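Chymotrypsin (Cellulomonas bogoriensis, PDB 2EA3) is a bacterial serine protease of the chymotrypsin family, whose trypsin-like domain, present in this chain, probably cleaves peptide bonds within protein chains. Local coordinates at residues A8-G12 and A38-P43; D56-V60 and I172-L178; V82-A88 and L142-Q148. All blocks are in the same frame, centred on the assembly; numbering follows the deposited sequence.

Contact 1: residues A8-G12 and A38-P43; sequences AYTIG and ATTANP
Tyr9 lays its ring obliquely against the methyl group of Thr40, with CD1 and CE1 each 3.7 Å from Thr40 CG2. The pair lies where strands 8-11 and 39-41, first and last in order across the sheet, meet antiparallel and close the N-terminal beta barrel of the chymotrypsin fold. The seam is held by two backbone bonds: Thr10 N to Ala41 O, 3.0 Å and nearly straight at 177°, and Ala41 N back to Thr10 O, 2.9 Å. Threonine suits its place because its branches do different work. With Thr40 OG1 lodged between the backbone N and the carbonyl carbon (chi1 61° for Thr40), CG2 faces Tyr9 and Ile11 CG1, and OG1 is left for a carbonyl farther along its own chain. If an alanine stood here, that carbonyl would probably lose its hydroxyl donor and a gap would open beside the tyrosine ring. The ring of Tyr9 also packs edge-to-face with Phe27, and its OH bonds to Thr29. Past Ala41 the chain passes a cis peptide between Asn42 and Pro43, where Asn42 O lies 3.3 Å from Tyr9 CB. A water sits 2.7 Å from both Ala8 O and Asn42 O. Thr40 OG1 donates to Pro43 O over 2.9 Å.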
# COMPACT_ATOMS: atom_id res chain seq x y z
N ALA A 8 -10.17 -2.60 -1.88
CA ALA A 8 -10.08 -2.20 -3.29
C ALA A 8 -10.57 -0.76 -3.45
O ALA A 8 -11.45 -0.31 -2.70
CB ALA A 8 -10.95 -3.13 -4.14
N TYR A 9 -10.02 -0.04 -4.42
CA TYR A 9 -10.67 1.16 -4.91
C TYR A 9 -10.61 1.06 -6.42
O TYR A 9 -9.91 0.20 -6.95
CB TYR A 9 -10.01 2.44 -4.38
CG TYR A 9 -8.56 2.64 -4.81
CD1 TYR A 9 -8.25 3.52 -5.85
CD2 TYR A 9 -7.52 1.97 -4.16
CE1 TYR A 9 -6.91 3.72 -6.24
CE2 TYR A 9 -6.20 2.16 -4.55
CZ TYR A 9 -5.90 3.04 -5.59
OH TYR A 9 -4.59 3.24 -5.99
N THR A 10 -11.34 1.90 -7.13
CA THR A 10 -11.31 1.78 -8.57
C THR A 10 -10.77 3.04 -9.21
O THR A 10 -10.91 4.15 -8.66
CB THR A 10 -12.68 1.47 -9.16
OG1 THR A 10 -13.58 2.49 -8.74
CG2 THR A 10 -13.19 0.08 -8.68
N ILE A 11 -10.13 2.86 -10.36
CA ILE A 11 -9.66 3.99 -11.17
C ILE A 11 -10.17 3.78 -12.59
O ILE A 11 -9.82 2.78 -13.21
CB ILE A 11 -8.12 4.11 -11.21
CG1 ILE A 11 -7.53 4.13 -9.80
CG2 ILE A 11 -7.70 5.38 -11.96
CD1 ILE A 11 -6.10 3.71 -9.74
N GLY A 12 -10.99 4.70 -13.09
CA GLY A 12 -11.67 4.51 -14.37
C GLY A 12 -12.41 3.18 -14.42
O GLY A 12 -12.42 2.50 -15.45
N ALA A 38 -5.68 11.66 -11.94
CA ALA A 38 -6.60 10.54 -12.16
C ALA A 38 -7.62 10.51 -11.02
O ALA A 38 -7.31 10.88 -9.90
CB ALA A 38 -5.85 9.19 -12.28
N THR A 39 -8.84 10.10 -11.33
CA THR A 39 -9.87 10.10 -10.32
C THR A 39 -10.13 8.66 -9.89
O THR A 39 -10.00 7.73 -10.68
CB THR A 39 -11.16 10.78 -10.81
OG1 THR A 39 -11.63 10.09 -11.95
CG2 THR A 39 -10.90 12.23 -11.21
N THR A 40 -10.48 8.50 -8.62
CA THR A 40 -10.85 7.21 -8.06
C THR A 40 -12.32 7.15 -7.66
O THR A 40 -12.96 8.19 -7.51
CB THR A 40 -10.01 6.91 -6.80
OG1 THR A 40 -10.26 7.91 -5.81
CG2 THR A 40 -8.50 6.93 -7.13
N ALA A 41 -12.84 5.94 -7.49
CA ALA A 41 -14.14 5.75 -6.84
C ALA A 41 -13.96 4.73 -5.72
O ALA A 41 -12.98 3.97 -5.71
CB ALA A 41 -15.19 5.27 -7.85
N ASN A 42 -14.89 4.72 -4.76
CA ASN A 42 -14.79 3.81 -3.61
C ASN A 42 -13.42 3.81 -2.91
O ASN A 42 -12.81 2.76 -2.75
CB ASN A 42 -15.17 2.39 -4.03
CG ASN A 42 -16.55 2.31 -4.64
OD1 ASN A 42 -17.45 3.05 -4.25
ND2 ASN A 42 -16.72 1.44 -5.61
N PRO A 43 -12.97 4.98 -2.42
CA PRO A 43 -13.71 6.25 -2.37
C PRO A 43 -13.48 7.19 -3.55
O PRO A 43 -12.52 7.06 -4.29
CB PRO A 43 -13.10 6.92 -1.15
CG PRO A 43 -11.64 6.58 -1.28
CD PRO A 43 -11.66 5.10 -1.74
O HOH W 1 -12.32 1.23 -0.62

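Contact 2: residues D56-V60 and I172-L178; sequences DYAFV and ILQAYGL
Tyr57 touches helix 169-176 from its CB to its hydroxyl. Here the helix, which follows the last strand of the second barrel in this chymotrypsin fold, packs on strand 57-62 of the first; the axes of 57-60 and 172-176 pass 9.3 Å apart at 59°. CB of Tyr57 starts against Ile172, 3.5 Å from CG1 and nearly as close to CD1; CG still touches the same branched side chain. Farther out, CD2 and CE2 turn to Tyr176, whose hydroxyl comes in at the ring edge, in its plane, OH lying 3.3 Å from CE2. The two ring planes stand almost perpendicular, at 84°. At the tip, Tyr57 OH rests 3.5 Å from Ala175 CB, where a small residue leaves room for the phenol; that methyl also covers one face of Tyr176. Asp56, just before the strand, points away from the helix and accepts the backbone N-H of His32 at OD2; its placing fits the aspartate of a probable Ser-His-Asp triad. Two residues after Tyr57, Phe59 is likewise aimed at the helix, its CB 3.8 Å from Tyr176 CD2. Its CG stands trans to the backbone N, which sets the ring against Leu178. Gly177 takes a positive phi as the helix ends, a backbone shape that glycine adopts easily, and Leu178 N bonds to Leu173 O. Leu178 lies over the Phe59 ring in a CH-pi contact, CD2 4.1 Å from the centroid and 16° off the normal.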
# COMPACT_ATOMS: atom_id res chain seq x y z
N ASP A 56 7.75 4.05 -5.94
CA ASP A 56 6.42 3.55 -6.31
C ASP A 56 5.40 4.00 -5.26
O ASP A 56 4.94 3.22 -4.43
CB ASP A 56 6.42 2.03 -6.54
CG ASP A 56 5.12 1.54 -7.23
OD1 ASP A 56 4.98 0.30 -7.42
OD2 ASP A 56 4.26 2.39 -7.56
N TYR A 57 5.08 5.29 -5.29
CA TYR A 57 4.14 5.84 -4.32
C TYR A 57 3.23 6.88 -4.90
O TYR A 57 3.57 7.51 -5.89
CB TYR A 57 4.82 6.39 -3.05
CG TYR A 57 5.82 7.53 -3.22
CD1 TYR A 57 7.18 7.32 -3.05
CD2 TYR A 57 5.39 8.83 -3.57
CE1 TYR A 57 8.12 8.39 -3.21
CE2 TYR A 57 6.31 9.89 -3.70
CZ TYR A 57 7.65 9.67 -3.52
OH TYR A 57 8.54 10.73 -3.67
N ALA A 58 2.09 7.05 -4.24
CA ALA A 58 1.12 8.06 -4.63
C ALA A 58 0.27 8.44 -3.45
O ALA A 58 0.14 7.69 -2.49
CB ALA A 58 0.25 7.56 -5.79
N PHE A 59 -0.33 9.62 -3.55
CA PHE A 59 -1.24 10.12 -2.54
C PHE A 59 -2.53 10.43 -3.27
O PHE A 59 -2.51 11.11 -4.31
CB PHE A 59 -0.67 11.40 -1.91
CG PHE A 59 -1.67 12.21 -1.13
CD1 PHE A 59 -2.37 11.64 -0.06
CD2 PHE A 59 -1.90 13.54 -1.46
CE1 PHE A 59 -3.30 12.40 0.66
CE2 PHE A 59 -2.85 14.30 -0.73
CZ PHE A 59 -3.53 13.72 0.33
N VAL A 60 -3.65 9.96 -2.72
CA VAL A 60 -4.96 10.23 -3.30
C VAL A 60 -5.72 11.11 -2.31
O VAL A 60 -5.93 10.72 -1.17
CB VAL A 60 -5.74 8.91 -3.62
CG1 VAL A 60 -7.19 9.21 -4.13
CG2 VAL A 60 -4.97 8.06 -4.63
N ILE A 172 7.18 8.39 1.69
CA ILE A 172 5.93 8.93 1.15
C ILE A 172 5.41 10.06 2.05
O ILE A 172 5.02 11.12 1.57
CB ILE A 172 4.82 7.86 1.03
CG1 ILE A 172 5.37 6.57 0.39
CG2 ILE A 172 3.61 8.43 0.22
CD1 ILE A 172 4.38 5.38 0.40
N LEU A 173 5.38 9.81 3.35
CA LEU A 173 4.97 10.83 4.30
C LEU A 173 5.88 12.06 4.17
O LEU A 173 5.39 13.18 4.16
CB LEU A 173 5.00 10.25 5.73
CG LEU A 173 4.12 9.00 5.91
CD1 LEU A 173 4.36 8.38 7.29
CD2 LEU A 173 2.62 9.32 5.68
N GLN A 174 7.19 11.84 4.04
CA GLN A 174 8.15 12.93 3.87
C GLN A 174 7.92 13.69 2.56
O GLN A 174 7.94 14.92 2.54
CB GLN A 174 9.57 12.38 3.91
CG GLN A 174 10.66 13.46 3.77
CD GLN A 174 10.89 14.26 5.04
OE1 GLN A 174 9.94 14.65 5.74
NE2 GLN A 174 12.17 14.52 5.34
N ALA A 175 7.68 12.95 1.48
CA ALA A 175 7.52 13.57 0.15
C ALA A 175 6.39 14.58 0.16
O ALA A 175 6.53 15.66 -0.39
CB ALA A 175 7.29 12.50 -0.92
N TYR A 176 5.28 14.25 0.81
CA TYR A 176 4.09 15.08 0.71
C TYR A 176 3.72 15.83 1.97
O TYR A 176 2.68 16.50 2.01
CB TYR A 176 2.90 14.24 0.23
CG TYR A 176 3.13 13.57 -1.09
CD1 TYR A 176 3.51 14.32 -2.22
CD2 TYR A 176 2.96 12.20 -1.24
CE1 TYR A 176 3.74 13.70 -3.45
CE2 TYR A 176 3.17 11.57 -2.48
CZ TYR A 176 3.56 12.33 -3.58
OH TYR A 176 3.76 11.72 -4.79
N GLY A 177 4.56 15.73 2.99
CA GLY A 177 4.34 16.40 4.29
C GLY A 177 3.07 15.90 4.95
O GLY A 177 2.27 16.68 5.43
N LEU A 178 2.88 14.58 4.93
CA LEU A 178 1.66 13.96 5.41
C LEU A 178 1.87 13.37 6.78
O LEU A 178 2.98 12.98 7.13
CB LEU A 178 1.23 12.82 4.47
CG LEU A 178 0.90 13.19 3.04
CD1 LEU A 178 0.94 11.92 2.19
CD2 LEU A 178 -0.45 13.89 2.96

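Contact 3: residues V82-A88 and L142-Q148; sequences VAGHTAA and LAGNQAQ
From Val82 to His85 the loop runs in the same direction as residues 145-147, and the backbones are bridged once, at Gly84 and Gln146, by two bonds: Ala83 N to Asn145 O, 2.8 Å, and Ala147 N to Gly84 O, also 2.8 Å. The partner is a beta hairpin of the C-terminal barrel of the chymotrypsin fold, strands 140-143 and 146-154 joined by a type II' turn from Ala143 to Gln146. Gly144 fills the second position of that turn, whose positive phi glycine accepts readily. Gln146 covers the loop: with CG beside its backbone N and the chain bent again at chi2 (-66°), its carboxamide folds over Gly84 and lies side by side with Thr86. Glycine fits beneath it, because a CB on Gly84 would collide with the amide; the Gly84 N is buried here and has no partner in the model. Gln148, bent in the same way, brings its amide end against the backbone of Thr86 and Ala88. Methyl and methylene groups meet at two further points: Ala88 CB lies 3.8 Å from Ala143 CB, and Ala83 CB 3.9 Å from Asn145 CB. The buried Val82 points its CB away from the hairpin, yet its methyls still approach it, CG2 4.4 Å from Leu142 CD2 and CG1 just as far from Ala147 CB, a loose apolar patch to which Phe21 of the first barrel adds its ring. His85 touches the hairpin with CB while its ring turns away and bonds through ND1 to Asn170. Beside it one water donates to both His85 O and Ala147 O, 2.8 Å from each.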
# COMPACT_ATOMS: atom_id res chain seq x y z
N VAL A 82 -3.98 0.71 13.13
CA VAL A 82 -2.69 1.29 12.77
C VAL A 82 -2.26 2.27 13.85
O VAL A 82 -2.91 3.30 14.05
CB VAL A 82 -2.73 2.01 11.40
CG1 VAL A 82 -1.37 2.56 11.05
CG2 VAL A 82 -3.21 1.06 10.33
N ALA A 83 -1.18 1.93 14.54
CA ALA A 83 -0.73 2.70 15.71
C ALA A 83 0.43 3.66 15.44
O ALA A 83 0.68 4.58 16.21
CB ALA A 83 -0.37 1.74 16.85
N GLY A 84 1.13 3.46 14.32
CA GLY A 84 2.32 4.26 14.02
C GLY A 84 2.97 3.74 12.76
O GLY A 84 2.38 2.90 12.05
N HIS A 85 4.18 4.23 12.48
CA HIS A 85 4.88 3.89 11.24
C HIS A 85 6.39 3.73 11.49
O HIS A 85 7.22 4.16 10.69
CB HIS A 85 4.57 4.93 10.16
CG HIS A 85 4.93 6.34 10.55
ND1 HIS A 85 6.12 6.92 10.21
CD2 HIS A 85 4.24 7.27 11.24
CE1 HIS A 85 6.16 8.16 10.67
NE2 HIS A 85 5.03 8.39 11.31
N THR A 86 6.72 3.08 12.61
CA THR A 86 8.11 2.79 12.95
C THR A 86 8.54 1.60 12.13
O THR A 86 7.90 0.55 12.17
CB THR A 86 8.25 2.42 14.44
OG1 THR A 86 7.77 3.52 15.23
CG2 THR A 86 9.73 2.15 14.77
N ALA A 87 9.64 1.77 11.38
CA ALA A 87 10.12 0.74 10.46
C ALA A 87 10.66 -0.46 11.22
O ALA A 87 11.34 -0.32 12.25
CB ALA A 87 11.18 1.31 9.52
N ALA A 88 10.34 -1.64 10.70
CA ALA A 88 10.74 -2.90 11.28
C ALA A 88 12.01 -3.35 10.60
O ALA A 88 12.22 -3.05 9.40
CB ALA A 88 9.63 -3.94 11.13
N LEU A 142 1.98 -4.35 7.22
CA LEU A 142 2.08 -4.06 8.66
C LEU A 142 3.11 -4.98 9.29
O LEU A 142 3.22 -6.14 8.91
CB LEU A 142 0.73 -4.31 9.34
CG LEU A 142 -0.44 -3.38 9.04
CD1 LEU A 142 -1.74 -4.04 9.54
CD2 LEU A 142 -0.22 -2.05 9.71
N ALA A 143 3.87 -4.45 10.25
CA ALA A 143 4.56 -5.30 11.21
C ALA A 143 3.83 -5.05 12.51
O ALA A 143 3.96 -3.99 13.10
CB ALA A 143 6.00 -4.91 11.31
N GLY A 144 2.99 -5.99 12.91
CA GLY A 144 2.11 -5.79 14.06
C GLY A 144 1.16 -4.63 13.78
O GLY A 144 0.36 -4.68 12.84
N ASN A 145 1.22 -3.58 14.59
CA ASN A 145 0.36 -2.42 14.36
C ASN A 145 1.09 -1.24 13.72
O ASN A 145 0.59 -0.11 13.74
CB ASN A 145 -0.36 -1.99 15.64
CG ASN A 145 -1.28 -3.08 16.19
OD1 ASN A 145 -2.43 -3.24 15.75
ND2 ASN A 145 -0.77 -3.82 17.17
N GLN A 146 2.26 -1.49 13.14
CA GLN A 146 3.10 -0.41 12.61
C GLN A 146 3.12 -0.49 11.11
O GLN A 146 3.48 -1.53 10.56
CB GLN A 146 4.53 -0.54 13.14
CG GLN A 146 4.64 -0.42 14.67
CD GLN A 146 4.26 0.95 15.18
OE1 GLN A 146 3.48 1.07 16.12
NE2 GLN A 146 4.82 2.00 14.58
N ALA A 147 2.72 0.59 10.46
CA ALA A 147 2.74 0.66 8.98
C ALA A 147 4.17 0.59 8.46
O ALA A 147 5.01 1.38 8.90
CB ALA A 147 2.11 1.95 8.51
N GLN A 148 4.42 -0.29 7.49
CA GLN A 148 5.76 -0.46 6.92
C GLN A 148 5.84 0.08 5.49
O GLN A 148 6.85 0.65 5.09
CB GLN A 148 6.16 -1.94 6.87
CG GLN A 148 6.17 -2.62 8.24
CD GLN A 148 7.08 -1.89 9.18
OE1 GLN A 148 6.66 -1.40 10.24
NE2 GLN A 148 8.33 -1.76 8.77
O HOH W 2 7.63 2.35 8.56

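Contact 1 closes the first barrel, contact 2 lays the C-terminal helix on that same barrel, and contact 3 joins the loop 82-88 to a hairpin of the second. Contacts 1 and 2 have centres about 18 Å apart yet touch, Thr40 OG1 lying 3.7 Å from Val60 CG1. Contact 3 is nested in the chain between the segments of contact 2, and Leu173 CD1 reaches His85 ND1 at 3.7 Å. Contacts 1 and 3 lie on opposite sides of the chain's centre, nearest atoms about 14 Å apart. Contact 2 holds Asp56, which with His32 and Ser137 probably forms the catalytic triad of this family; Tyr9 of contact 1 lies near this group without touching it.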